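Long-range contacts in major extracellular endoglucanase (Xanthomonas campestris pv. campestris, PDB 4TUF), which hydrolyses internal beta-1,4-glucosidic linkages in cellulose, lichenin and cereal beta-glucans, here as the family 5 catalytic domain of a longer secreted endoglucanase: residues 209-214 against 243-248; 233-238 against 274-279; 259-264 against 295-300. All coordinates share one frame; numbering follows the deposited sequence.

Interaction 1. Residues 209-214 against 243-248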
ATOM      1  N   GLY A 209      10.538  16.444   7.942  1.00 39.36           N
ATOM      2  CA  GLY A 209      10.533  15.121   8.539  1.00 37.47           C
ATOM      3  C   GLY A 209       9.374  14.260   8.080  1.00 37.86           C
ATOM      4  O   GLY A 209       8.873  13.425   8.834  1.00 37.15           O
ATOM      5  N   ILE A 210       8.951  14.463   6.837  1.00 39.12           N
ATOM      6  CA  ILE A 210       7.824  13.721   6.281  1.00 40.36           C
ATOM      7  C   ILE A 210       8.287  12.663   5.278  1.00 41.69           C
ATOM      8  O   ILE A 210       9.128  12.933   4.420  1.00 46.74           O
ATOM      9  CB  ILE A 210       6.823  14.668   5.591  1.00 37.65           C
ATOM     10  CG1 ILE A 210       6.321  15.722   6.578  1.00 38.03           C
ATOM     11  CG2 ILE A 210       5.660  13.889   5.029  1.00 39.22           C
ATOM     12  CD1 ILE A 210       5.281  16.645   6.002  1.00 30.89           C
ATOM     13  N   PHE A 211       7.742  11.456   5.399  1.00 41.68           N
ATOM     14  CA  PHE A 211       8.038  10.379   4.460  1.00 37.00           C
ATOM     15  C   PHE A 211       7.123  10.468   3.246  1.00 39.65           C
ATOM     16  O   PHE A 211       6.037  11.041   3.331  1.00 43.20           O
ATOM     17  CB  PHE A 211       7.881   9.012   5.130  1.00 34.47           C
ATOM     18  CG  PHE A 211       8.921   8.720   6.180  1.00 36.77           C
ATOM     19  CD1 PHE A 211      10.157   8.209   5.827  1.00 34.40           C
ATOM     20  CD2 PHE A 211       8.654   8.946   7.521  1.00 38.69           C
ATOM     21  CE1 PHE A 211      11.113   7.934   6.792  1.00 42.81           C
ATOM     22  CE2 PHE A 211       9.610   8.671   8.489  1.00 41.81           C
ATOM     23  CZ  PHE A 211      10.838   8.164   8.126  1.00 38.65           C
ATOM     24  N   TRP A 212       7.564   9.903   2.125  1.00 39.31           N
ATOM     25  CA  TRP A 212       6.775   9.889   0.896  1.00 32.57           C
ATOM     26  C   TRP A 212       5.370   9.345   1.145  1.00 35.68           C
ATOM     27  O   TRP A 212       5.211   8.284   1.743  1.00 28.09           O
ATOM     28  CB  TRP A 212       7.458   9.047  -0.180  1.00 31.40           C
ATOM     29  CG  TRP A 212       8.740   9.605  -0.696  1.00 31.15           C
ATOM     30  CD1 TRP A 212       9.358  10.754  -0.299  1.00 30.32           C
ATOM     31  CD2 TRP A 212       9.568   9.034  -1.717  1.00 31.81           C
ATOM     32  NE1 TRP A 212      10.531  10.929  -1.005  1.00 31.16           N
ATOM     33  CE2 TRP A 212      10.679   9.889  -1.884  1.00 34.72           C
ATOM     34  CE3 TRP A 212       9.481   7.884  -2.504  1.00 32.53           C
ATOM     35  CZ2 TRP A 212      11.688   9.630  -2.810  1.00 36.47           C
ATOM     36  CZ3 TRP A 212      10.489   7.626  -3.419  1.00 35.45           C
ATOM     37  CH2 TRP A 212      11.578   8.494  -3.563  1.00 31.59           C
ATOM     38  N   GLY A 213       4.358  10.079   0.689  1.00 34.33           N
ATOM     39  CA  GLY A 213       2.977   9.667   0.863  1.00 28.97           C
ATOM     40  C   GLY A 213       2.559   9.632   2.319  1.00 33.82           C
ATOM     41  O   GLY A 213       1.619   8.927   2.685  1.00 30.23           O
ATOM     42  N   GLY A 214       3.250  10.404   3.155  1.00 34.56           N
ATOM     43  CA  GLY A 214       3.039  10.325   4.590  1.00 36.96           C
ATOM     44  C   GLY A 214       2.318  11.491   5.249  1.00 38.09           C
ATOM     45  O   GLY A 214       1.965  11.400   6.427  1.00 34.42           O
ATOM     46  N   PHE A 243      15.013   6.196   6.791  1.00 40.73           N
ATOM     47  CA  PHE A 243      15.663   7.495   6.865  1.00 45.11           C
ATOM     48  C   PHE A 243      15.779   7.876   8.328  1.00 50.50           C
ATOM     49  O   PHE A 243      14.851   7.653   9.105  1.00 57.76           O
ATOM     50  CB  PHE A 243      14.877   8.555   6.086  1.00 45.04           C
ATOM     51  CG  PHE A 243      15.577   9.887   5.986  1.00 43.95           C
ATOM     52  CD1 PHE A 243      15.507  10.808   7.023  1.00 49.59           C
ATOM     53  CD2 PHE A 243      16.290  10.225   4.846  1.00 43.98           C
ATOM     54  CE1 PHE A 243      16.150  12.035   6.927  1.00 49.78           C
ATOM     55  CE2 PHE A 243      16.936  11.452   4.743  1.00 45.55           C
ATOM     56  CZ  PHE A 243      16.864  12.357   5.782  1.00 47.03           C
ATOM     57  N   VAL A 244      16.919   8.439   8.708  1.00 49.07           N
ATOM     58  CA  VAL A 244      17.100   8.882  10.081  1.00 49.46           C
ATOM     59  C   VAL A 244      16.569  10.302  10.223  1.00 50.62           C
ATOM     60  O   VAL A 244      17.300  11.279  10.049  1.00 53.18           O
ATOM     61  CB  VAL A 244      18.576   8.807  10.515  1.00 51.30           C
ATOM     62  CG1 VAL A 244      18.743   9.326  11.938  1.00 42.94           C
ATOM     63  CG2 VAL A 244      19.081   7.369  10.412  1.00 40.97           C
ATOM     64  N   GLN A 245      15.275  10.409  10.505  1.00 46.01           N
ATOM     65  CA  GLN A 245      14.674  11.698  10.797  1.00 44.09           C
ATOM     66  C   GLN A 245      15.280  12.219  12.091  1.00 51.65           C
ATOM     67  O   GLN A 245      15.704  11.437  12.941  1.00 52.70           O
ATOM     68  CB  GLN A 245      13.152  11.587  10.916  1.00 38.31           C
ATOM     69  CG  GLN A 245      12.466  10.881   9.751  1.00 36.96           C
ATOM     70  CD  GLN A 245      12.344  11.746   8.507  1.00 39.78           C
ATOM     71  OE1 GLN A 245      12.955  12.809   8.404  1.00 44.01           O
ATOM     72  NE2 GLN A 245      11.542  11.292   7.557  1.00 41.73           N
ATOM     73  N   SER A 246      15.308  13.531  12.254  1.00 58.75           N
ATOM     74  CA  SER A 246      15.896  14.131  13.437  1.00 62.69           C
ATOM     75  C   SER A 246      15.208  13.683  14.720  1.00 65.36           C
ATOM     76  O   SER A 246      15.855  13.473  15.735  1.00 68.88           O
ATOM     77  CB  SER A 246      15.843  15.646  13.326  1.00 66.46           C
ATOM     78  OG  SER A 246      14.507  16.082  13.197  1.00 69.58           O
ATOM     79  N   TYR A 247      13.895  13.533  14.672  1.00 62.96           N
ATOM     80  CA  TYR A 247      13.133  13.174  15.858  1.00 59.81           C
ATOM     81  C   TYR A 247      13.464  11.790  16.403  1.00 63.53           C
ATOM     82  O   TYR A 247      13.225  11.504  17.564  1.00 67.39           O
ATOM     83  CB  TYR A 247      11.631  13.374  15.662  1.00 49.43           C
ATOM     84  CG  TYR A 247      11.055  12.852  14.373  1.00 50.10           C
ATOM     85  CD1 TYR A 247      10.757  11.516  14.221  1.00 48.10           C
ATOM     86  CD2 TYR A 247      10.772  13.704  13.324  1.00 56.25           C
ATOM     87  CE1 TYR A 247      10.214  11.037  13.054  1.00 45.31           C
ATOM     88  CE2 TYR A 247      10.228  13.231  12.151  1.00 53.79           C
ATOM     89  CZ  TYR A 247       9.951  11.895  12.028  1.00 46.72           C
ATOM     90  OH  TYR A 247       9.409  11.410  10.874  1.00 43.10           O
ATOM     91  N   PHE A 248      13.978  10.922  15.546  1.00 62.93           N
ATOM     92  CA  PHE A 248      14.456   9.610  15.960  1.00 58.94           C
ATOM     93  C   PHE A 248      15.625   9.740  16.930  1.00 57.53           C
ATOM     94  O   PHE A 248      15.789   8.932  17.832  1.00 57.18           O
ATOM     95  CB  PHE A 248      14.868   8.780  14.749  1.00 55.02           C
ATOM     96  CG  PHE A 248      13.722   8.376  13.879  1.00 57.33           C
ATOM     97  CD1 PHE A 248      12.460   8.236  14.405  1.00 59.32           C
ATOM     98  CD2 PHE A 248      13.908   8.136  12.536  1.00 54.92           C
ATOM     99  CE1 PHE A 248      11.402   7.866  13.610  1.00 55.18           C
ATOM    100  CE2 PHE A 248      12.854   7.769  11.736  1.00 49.87           C
ATOM    101  CZ  PHE A 248      11.600   7.634  12.274  1.00 51.34           C
TER
HETATM  102  O   HOH W   1      12.244  12.955   5.097  1.00 42.87           O
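Gln245 sets its amide nitrogen squarely over the ring of Phe211, with NE2 above the centre of one face and 3.3 Å from Phe211 CZ. Ring and amide planes stand 82° apart, so the amide is upright on the ring and not laid flat against it. A turn about the CB-CG bond (chi2 -77°) delivers it there. Water 1 accepts a hydrogen bond from Gln245 NE2 (3.1 Å) and donates one to Ile210 O (3.2 Å), tying the amide back to the partner loop. Beside this, Tyr247 OH donates to Gly209 O over 2.9 Å, the donor tilted 21° from the carbonyl plane. Round the rim, Phe248 CE2 comes to the edge at Phe211 CZ (4.2 Å), Phe243 CB meets Phe211 CE1 at 3.9 Å, and Tyr247 OH lies near Phe211 CE2. Both segments are loops that follow barrel strands, 192-195 and 231-238, and Trp212 in the same loop as Phe211 stacks on His159, next but one to Glu157, the proton donor by similarity. The partly positive NH2 of Gln245 thus lies against an electron-rich ring face, an arrangement that should be mildly attractive, while the water and the tyrosine hydroxyl satisfy two loop carbonyls.

Interaction 2. Residues 233-238 against 274-279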
ATOM      1  N   LEU A 233      -8.264   6.385   3.537  1.00 32.28           N
ATOM      2  CA  LEU A 233      -6.988   7.089   3.615  1.00 29.81           C
ATOM      3  C   LEU A 233      -5.884   6.101   3.978  1.00 39.47           C
ATOM      4  O   LEU A 233      -6.031   5.300   4.911  1.00 36.73           O
ATOM      5  CB  LEU A 233      -7.051   8.220   4.636  1.00 37.16           C
ATOM      6  CG  LEU A 233      -8.034   9.371   4.416  1.00 36.82           C
ATOM      7  CD1 LEU A 233      -7.982  10.299   5.612  1.00 38.52           C
ATOM      8  CD2 LEU A 233      -7.720  10.138   3.140  1.00 31.47           C
ATOM      9  N   ALA A 234      -4.779   6.150   3.240  1.00 39.04           N
ATOM     10  CA  ALA A 234      -3.745   5.130   3.383  1.00 36.88           C
ATOM     11  C   ALA A 234      -2.325   5.691   3.319  1.00 37.08           C
ATOM     12  O   ALA A 234      -1.568   5.355   2.415  1.00 44.09           O
ATOM     13  CB  ALA A 234      -3.930   4.058   2.312  1.00 33.67           C
ATOM     14  N   PRO A 235      -1.948   6.527   4.292  1.00 33.10           N
ATOM     15  CA  PRO A 235      -0.597   7.085   4.245  1.00 32.62           C
ATOM     16  C   PRO A 235       0.463   6.028   4.538  1.00 39.89           C
ATOM     17  O   PRO A 235       0.138   4.917   4.963  1.00 43.01           O
ATOM     18  CB  PRO A 235      -0.623   8.145   5.344  1.00 26.08           C
ATOM     19  CG  PRO A 235      -1.602   7.619   6.324  1.00 26.01           C
ATOM     20  CD  PRO A 235      -2.667   6.934   5.513  1.00 31.14           C
ATOM     21  N   HIS A 236       1.719   6.381   4.306  1.00 32.47           N
ATOM     22  CA  HIS A 236       2.831   5.513   4.640  1.00 31.32           C
ATOM     23  C   HIS A 236       3.625   6.123   5.787  1.00 34.46           C
ATOM     24  O   HIS A 236       3.628   7.340   5.975  1.00 38.14           O
ATOM     25  CB  HIS A 236       3.741   5.301   3.428  1.00 27.37           C
ATOM     26  CG  HIS A 236       3.067   4.637   2.268  1.00 34.10           C
ATOM     27  ND1 HIS A 236       3.761   4.199   1.160  1.00 30.09           N
ATOM     28  CD2 HIS A 236       1.766   4.334   2.043  1.00 31.47           C
ATOM     29  CE1 HIS A 236       2.914   3.660   0.300  1.00 39.40           C
ATOM     30  NE2 HIS A 236       1.697   3.729   0.812  1.00 34.77           N
ATOM     31  N   VAL A 237       4.306   5.277   6.547  1.00 32.61           N
ATOM     32  CA  VAL A 237       5.235   5.755   7.558  1.00 35.70           C
ATOM     33  C   VAL A 237       6.335   4.717   7.757  1.00 37.52           C
ATOM     34  O   VAL A 237       6.070   3.517   7.738  1.00 38.24           O
ATOM     35  CB  VAL A 237       4.512   6.053   8.890  1.00 39.36           C
ATOM     36  CG1 VAL A 237       3.654   4.880   9.306  1.00 40.75           C
ATOM     37  CG2 VAL A 237       5.506   6.411   9.983  1.00 39.40           C
ATOM     38  N   TYR A 238       7.571   5.178   7.918  1.00 37.79           N
ATOM     39  CA  TYR A 238       8.696   4.279   8.147  1.00 36.51           C
ATOM     40  C   TYR A 238       9.547   4.743   9.328  1.00 47.55           C
ATOM     41  O   TYR A 238       9.298   5.808   9.906  1.00 52.54           O
ATOM     42  CB  TYR A 238       9.561   4.174   6.897  1.00 42.93           C
ATOM     43  CG  TYR A 238       8.780   3.897   5.640  1.00 45.33           C
ATOM     44  CD1 TYR A 238       8.508   2.597   5.240  1.00 42.94           C
ATOM     45  CD2 TYR A 238       8.309   4.941   4.851  1.00 47.55           C
ATOM     46  CE1 TYR A 238       7.784   2.344   4.094  1.00 45.16           C
ATOM     47  CE2 TYR A 238       7.591   4.697   3.702  1.00 51.59           C
ATOM     48  CZ  TYR A 238       7.334   3.396   3.328  1.00 55.09           C
ATOM     49  OH  TYR A 238       6.619   3.142   2.185  1.00 66.50           O
ATOM     50  N   LEU A 274      -9.161   5.023   8.102  1.00 45.02           N
ATOM     51  CA  LEU A 274      -7.722   5.163   7.923  1.00 36.01           C
ATOM     52  C   LEU A 274      -6.957   3.906   8.308  1.00 40.66           C
ATOM     53  O   LEU A 274      -7.289   3.219   9.274  1.00 46.45           O
ATOM     54  CB  LEU A 274      -7.211   6.358   8.731  1.00 48.29           C
ATOM     55  CG  LEU A 274      -5.780   6.859   8.509  1.00 45.79           C
ATOM     56  CD1 LEU A 274      -5.708   8.355   8.766  1.00 43.74           C
ATOM     57  CD2 LEU A 274      -4.784   6.126   9.403  1.00 41.35           C
ATOM     58  N   LEU A 275      -5.933   3.612   7.521  1.00 44.14           N
ATOM     59  CA  LEU A 275      -4.983   2.553   7.818  1.00 43.30           C
ATOM     60  C   LEU A 275      -3.657   2.913   7.155  1.00 48.06           C
ATOM     61  O   LEU A 275      -3.599   3.837   6.348  1.00 57.18           O
ATOM     62  CB  LEU A 275      -5.501   1.194   7.333  1.00 42.21           C
ATOM     63  CG  LEU A 275      -6.045   1.031   5.904  1.00 39.42           C
ATOM     64  CD1 LEU A 275      -4.966   1.134   4.839  1.00 40.66           C
ATOM     65  CD2 LEU A 275      -6.772  -0.298   5.773  1.00 35.41           C
ATOM     66  N   LEU A 276      -2.596   2.186   7.477  1.00 45.46           N
ATOM     67  CA  LEU A 276      -1.320   2.410   6.808  1.00 37.55           C
ATOM     68  C   LEU A 276      -1.149   1.506   5.580  1.00 35.99           C
ATOM     69  O   LEU A 276      -1.234   0.285   5.678  1.00 38.60           O
ATOM     70  CB  LEU A 276      -0.173   2.189   7.784  1.00 32.11           C
ATOM     71  CG  LEU A 276      -0.183   3.125   8.983  1.00 38.32           C
ATOM     72  CD1 LEU A 276       0.904   2.735   9.974  1.00 37.41           C
ATOM     73  CD2 LEU A 276      -0.014   4.552   8.512  1.00 30.46           C
ATOM     74  N   GLY A 277      -0.904   2.113   4.424  1.00 38.01           N
ATOM     75  CA  GLY A 277      -0.641   1.359   3.213  1.00 37.47           C
ATOM     76  C   GLY A 277       0.704   0.659   3.256  1.00 38.96           C
ATOM     77  O   GLY A 277       0.857  -0.447   2.741  1.00 44.42           O
ATOM     78  N   GLU A 278       1.687   1.313   3.863  1.00 39.75           N
ATOM     79  CA  GLU A 278       3.004   0.720   4.073  1.00 38.06           C
ATOM     80  C   GLU A 278       3.586   1.168   5.406  1.00 38.53           C
ATOM     81  O   GLU A 278       3.624   2.362   5.711  1.00 43.30           O
ATOM     82  CB  GLU A 278       3.973   1.100   2.948  1.00 38.27           C
ATOM     83  CG  GLU A 278       3.662   0.498   1.590  1.00 40.83           C
ATOM     84  CD  GLU A 278       4.663   0.923   0.537  1.00 47.99           C
ATOM     85  OE1 GLU A 278       5.745   1.405   0.926  1.00 58.75           O
ATOM     86  OE2 GLU A 278       4.375   0.783  -0.674  1.00 49.91           O
ATOM     87  N   PHE A 279       4.033   0.203   6.198  1.00 35.48           N
ATOM     88  CA  PHE A 279       4.845   0.486   7.372  1.00 36.59           C
ATOM     89  C   PHE A 279       5.711  -0.738   7.664  1.00 42.91           C
ATOM     90  O   PHE A 279       5.334  -1.870   7.338  1.00 42.60           O
ATOM     91  CB  PHE A 279       3.973   0.847   8.574  1.00 40.01           C
ATOM     92  CG  PHE A 279       3.182  -0.305   9.122  1.00 40.37           C
ATOM     93  CD1 PHE A 279       1.992  -0.694   8.526  1.00 36.43           C
ATOM     94  CD2 PHE A 279       3.622  -0.993  10.242  1.00 35.87           C
ATOM     95  CE1 PHE A 279       1.262  -1.753   9.032  1.00 40.70           C
ATOM     96  CE2 PHE A 279       2.895  -2.052  10.755  1.00 35.52           C
ATOM     97  CZ  PHE A 279       1.716  -2.434  10.152  1.00 39.60           C
TER
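Val237 and Leu276 meet at the apolar centre, Val237 CG1 lying 3.6 Å from Leu276 CD1. The other methyl of the leucine, CD2, also touches Val237 CG1 and reaches the proline ring, 4.1 Å from Pro235 CG, the side chains of Pro235 and Leu276 crossing at about a right angle. Phe265 of helix 257-266 packs on both Pro235 and Leu276, and Leu297 of helix 288-303 packs on Leu276 too. Further back, Leu233 CB faces Leu274 CG. These two neighbouring parallel strands of the TIM barrel are the ends of a beta-alpha-beta unit whose helix is 257-266. Three backbone bonds join them: Leu275 N to Leu233 O, nearly straight, Gly277 N to Pro235 O, more bent at 146°, and Val237 N to Glu278 O. Between the first and the last the second strand gains one residue, Leu233 lying nearest Leu274 but His236 nearest Glu278, and the chain turns a corner at Gly277 and Glu278. The polar edge begins at this corner. Glu278, the nucleophile by similarity, rests CB over the face of the His236 imidazole, 3.7 Å from its centroid in a CH-pi contact, and its extended chain (chi2 180°) carries the carboxylate past the ring at 29° to its plane. OE2 forms a salt bridge with Arg58, while OE1 lies at the edge of the Tyr238 ring beside its hydroxyl. His236 ND1 hydrogen-bonds OE2 of Glu157, the proton donor by similarity, and Tyr238 OH lies within reach of that same oxygen and of Glu278 OE1.

Interaction 3. Residues 259-264 against 295-300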
ATOM      1  N   ALA A 259       2.928  12.351  18.873  1.00 53.76           N
ATOM      2  CA  ALA A 259       2.548  13.689  18.431  1.00 49.93           C
ATOM      3  C   ALA A 259       2.840  13.884  16.943  1.00 52.06           C
ATOM      4  O   ALA A 259       2.119  14.589  16.236  1.00 57.45           O
ATOM      5  CB  ALA A 259       3.272  14.740  19.253  1.00 48.14           C
ATOM      6  N   ILE A 260       3.907  13.252  16.475  1.00 48.28           N
ATOM      7  CA  ILE A 260       4.331  13.386  15.091  1.00 48.41           C
ATOM      8  C   ILE A 260       3.447  12.558  14.162  1.00 45.92           C
ATOM      9  O   ILE A 260       3.042  13.020  13.091  1.00 46.09           O
ATOM     10  CB  ILE A 260       5.808  12.979  14.941  1.00 48.31           C
ATOM     11  CG1 ILE A 260       6.695  14.040  15.599  1.00 48.11           C
ATOM     12  CG2 ILE A 260       6.178  12.791  13.483  1.00 34.87           C
ATOM     13  CD1 ILE A 260       8.111  13.600  15.807  1.00 50.39           C
ATOM     14  N   TRP A 261       3.137  11.336  14.584  1.00 40.35           N
ATOM     15  CA  TRP A 261       2.202  10.491  13.854  1.00 36.57           C
ATOM     16  C   TRP A 261       0.818  11.117  13.854  1.00 38.51           C
ATOM     17  O   TRP A 261       0.113  11.081  12.848  1.00 42.64           O
ATOM     18  CB  TRP A 261       2.149   9.090  14.461  1.00 37.42           C
ATOM     19  CG  TRP A 261       3.442   8.342  14.359  1.00 35.39           C
ATOM     20  CD1 TRP A 261       4.355   8.414  13.349  1.00 34.34           C
ATOM     21  CD2 TRP A 261       3.972   7.418  15.313  1.00 38.50           C
ATOM     22  NE1 TRP A 261       5.418   7.582  13.610  1.00 38.52           N
ATOM     23  CE2 TRP A 261       5.205   6.960  14.812  1.00 42.86           C
ATOM     24  CE3 TRP A 261       3.521   6.928  16.541  1.00 43.28           C
ATOM     25  CZ2 TRP A 261       5.995   6.042  15.497  1.00 45.29           C
ATOM     26  CZ3 TRP A 261       4.307   6.015  17.218  1.00 49.56           C
ATOM     27  CH2 TRP A 261       5.530   5.583  16.695  1.00 47.32           C
ATOM     28  N   GLU A 262       0.432  11.693  14.988  1.00 40.42           N
ATOM     29  CA  GLU A 262      -0.856  12.366  15.096  1.00 41.44           C
ATOM     30  C   GLU A 262      -0.951  13.497  14.081  1.00 42.05           C
ATOM     31  O   GLU A 262      -1.924  13.589  13.337  1.00 44.01           O
ATOM     32  CB  GLU A 262      -1.070  12.903  16.514  1.00 40.22           C
ATOM     33  CG  GLU A 262      -2.408  13.591  16.736  1.00 41.10           C
ATOM     34  CD  GLU A 262      -3.559  12.611  16.893  1.00 53.56           C
ATOM     35  OE1 GLU A 262      -3.327  11.383  16.807  1.00 56.35           O
ATOM     36  OE2 GLU A 262      -4.701  13.073  17.109  1.00 61.33           O
ATOM     37  N   ARG A 263       0.077  14.338  14.044  1.00 40.86           N
ATOM     38  CA  ARG A 263       0.138  15.451  13.103  1.00 42.24           C
ATOM     39  C   ARG A 263       0.027  15.030  11.639  1.00 46.41           C
ATOM     40  O   ARG A 263      -0.754  15.602  10.879  1.00 46.21           O
ATOM     41  CB  ARG A 263       1.435  16.233  13.294  1.00 40.87           C
ATOM     42  CG  ARG A 263       1.583  17.381  12.321  1.00 46.99           C
ATOM     43  CD  ARG A 263       2.450  18.480  12.892  1.00 59.92           C
ATOM     44  NE  ARG A 263       3.856  18.102  12.959  1.00 64.61           N
ATOM     45  CZ  ARG A 263       4.647  18.366  13.993  1.00 71.21           C
ATOM     46  NH1 ARG A 263       4.162  19.000  15.052  1.00 68.81           N
ATOM     47  NH2 ARG A 263       5.919  17.991  13.968  1.00 77.16           N
ATOM     48  N   HIS A 264       0.889  14.104  11.226  1.00 43.77           N
ATOM     49  CA  HIS A 264       0.932  13.614   9.849  1.00 39.10           C
ATOM     50  C   HIS A 264      -0.274  12.819   9.345  1.00 38.70           C
ATOM     51  O   HIS A 264      -0.737  13.052   8.242  1.00 39.79           O
ATOM     52  CB  HIS A 264       2.209  12.813   9.619  1.00 31.73           C
ATOM     53  CG  HIS A 264       3.456  13.633   9.688  1.00 33.71           C
ATOM     54  ND1 HIS A 264       4.702  13.076   9.854  1.00 37.10           N
ATOM     55  CD2 HIS A 264       3.649  14.968   9.618  1.00 36.67           C
ATOM     56  CE1 HIS A 264       5.610  14.032   9.880  1.00 32.03           C
ATOM     57  NE2 HIS A 264       4.996  15.189   9.739  1.00 36.38           N
ATOM     58  N   ASP A 295       7.434  -1.104  17.670  1.00 59.93           N
ATOM     59  CA  ASP A 295       6.648  -1.376  18.865  1.00 54.66           C
ATOM     60  C   ASP A 295       5.768  -0.182  19.223  1.00 57.63           C
ATOM     61  O   ASP A 295       4.577  -0.340  19.482  1.00 66.99           O
ATOM     62  CB  ASP A 295       7.557  -1.725  20.044  1.00 58.43           C
ATOM     63  CG  ASP A 295       8.130  -3.125  19.947  1.00 60.13           C
ATOM     64  OD1 ASP A 295       7.514  -3.986  19.286  1.00 60.35           O
ATOM     65  OD2 ASP A 295       9.196  -3.368  20.550  1.00 62.79           O
ATOM     66  N   ALA A 296       6.359   1.011  19.218  1.00 51.14           N
ATOM     67  CA  ALA A 296       5.643   2.233  19.581  1.00 47.98           C
ATOM     68  C   ALA A 296       4.535   2.578  18.587  1.00 54.61           C
ATOM     69  O   ALA A 296       3.469   3.056  18.982  1.00 58.24           O
ATOM     70  CB  ALA A 296       6.617   3.394  19.699  1.00 44.33           C
ATOM     71  N   LEU A 297       4.793   2.344  17.301  1.00 51.79           N
ATOM     72  CA  LEU A 297       3.802   2.608  16.262  1.00 45.74           C
ATOM     73  C   LEU A 297       2.568   1.740  16.462  1.00 54.46           C
ATOM     74  O   LEU A 297       1.439   2.220  16.358  1.00 57.60           O
ATOM     75  CB  LEU A 297       4.389   2.373  14.872  1.00 38.50           C
ATOM     76  CG  LEU A 297       3.395   2.532  13.713  1.00 41.79           C
ATOM     77  CD1 LEU A 297       2.817   3.940  13.683  1.00 47.20           C
ATOM     78  CD2 LEU A 297       4.031   2.193  12.365  1.00 40.11           C
ATOM     79  N   VAL A 298       2.791   0.462  16.757  1.00 55.49           N
ATOM     80  CA  VAL A 298       1.695  -0.466  17.010  1.00 55.71           C
ATOM     81  C   VAL A 298       0.894  -0.024  18.234  1.00 56.47           C
ATOM     82  O   VAL A 298      -0.336   0.017  18.199  1.00 56.42           O
ATOM     83  CB  VAL A 298       2.211  -1.905  17.203  1.00 54.31           C
ATOM     84  CG1 VAL A 298       1.113  -2.803  17.745  1.00 48.96           C
ATOM     85  CG2 VAL A 298       2.754  -2.446  15.884  1.00 48.79           C
ATOM     86  N   LYS A 299       1.599   0.329  19.305  1.00 56.97           N
ATOM     87  CA  LYS A 299       0.961   0.840  20.514  1.00 56.19           C
ATOM     88  C   LYS A 299       0.098   2.067  20.207  1.00 54.31           C
ATOM     89  O   LYS A 299      -1.017   2.194  20.713  1.00 55.87           O
ATOM     90  CB  LYS A 299       2.019   1.182  21.569  1.00 56.09           C
ATOM     91  CG  LYS A 299       1.463   1.634  22.916  1.00 55.57           C
ATOM     92  CD  LYS A 299       2.568   2.239  23.780  1.00 56.54           C
ATOM     93  CE  LYS A 299       2.033   2.747  25.108  1.00 65.78           C
ATOM     94  NZ  LYS A 299       1.623   1.633  26.015  1.00 74.48           N
ATOM     95  N   TYR A 300       0.609   2.958  19.361  1.00 52.48           N
ATOM     96  CA  TYR A 300      -0.120   4.171  18.992  1.00 46.69           C
ATOM     97  C   TYR A 300      -1.311   3.865  18.088  1.00 51.05           C
ATOM     98  O   TYR A 300      -2.387   4.437  18.256  1.00 51.81           O
ATOM     99  CB  TYR A 300       0.814   5.171  18.308  1.00 41.63           C
ATOM    100  CG  TYR A 300       0.095   6.339  17.681  1.00 42.33           C
ATOM    101  CD1 TYR A 300      -0.337   7.410  18.455  1.00 41.62           C
ATOM    102  CD2 TYR A 300      -0.155   6.375  16.313  1.00 38.11           C
ATOM    103  CE1 TYR A 300      -1.000   8.480  17.887  1.00 41.37           C
ATOM    104  CE2 TYR A 300      -0.819   7.444  15.735  1.00 37.88           C
ATOM    105  CZ  TYR A 300      -1.236   8.492  16.528  1.00 44.95           C
ATOM    106  OH  TYR A 300      -1.896   9.554  15.962  1.00 48.19           O
TER
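Trp261 reaches from helix 257-266 to helix 288-303, two outer helices of the TIM barrel; the axes of segments 259-264 and 295-300 cross at -58° and come within 11.2 Å. CG stands anti to the carbonyl carbon (chi1 -64°), which sends the indole across the gap. Its far corner, CH2, abuts the other backbone at Leu297 N, 3.4 Å away, with Ala296 CB in the ring plane at the same edge. Over one face lies Leu297 CD1, 4.0 Å from the centroid of the six-membered ring and almost on its normal, a CH-pi contact. Tyr300 slides alongside in the reverse direction, the planes of the two rings 47° apart and Trp261 CB 3.6 Å from Tyr300 CE2. On the inner side the tryptophan and Leu297 both touch Val237 of strand 231-238, so the helix pair is seated on the barrel wall. One residue on, Glu262 points CG anti to its own amide nitrogen, then turns about CB-CG to bring the carboxylate back to the tyrosine. OE2 has a long, weak ion pair with Lys304. On the other oxygen, Tyr300 OH donates a hydrogen bond to Glu262 OE1, the carboxylate plane nearly perpendicular to the ring.

The three contacts form one connected block round strand 231-238. Interaction 2 is its innermost member; interactions 1 and 3 lie with their centres about 13 and 11 Å from its centre. Gly213 O to His236 N, 3.0 Å, is a probable hydrogen bond joining interaction 1 to the strand pair, and Phe211 packs on the same strand at Tyr238 O. Interaction 3 backs that strand: Val237 CG2 meets Trp261 NE1 at 3.8 Å. Between 1 and 3, Tyr247 CG touches Ile260 CD1. The side chain of Phe211 lies about 7 Å from that of Glu157, the proton donor by similarity, and those of Phe211 and Leu297 each about 9 Å from that of Glu278, the nucleophile by similarity.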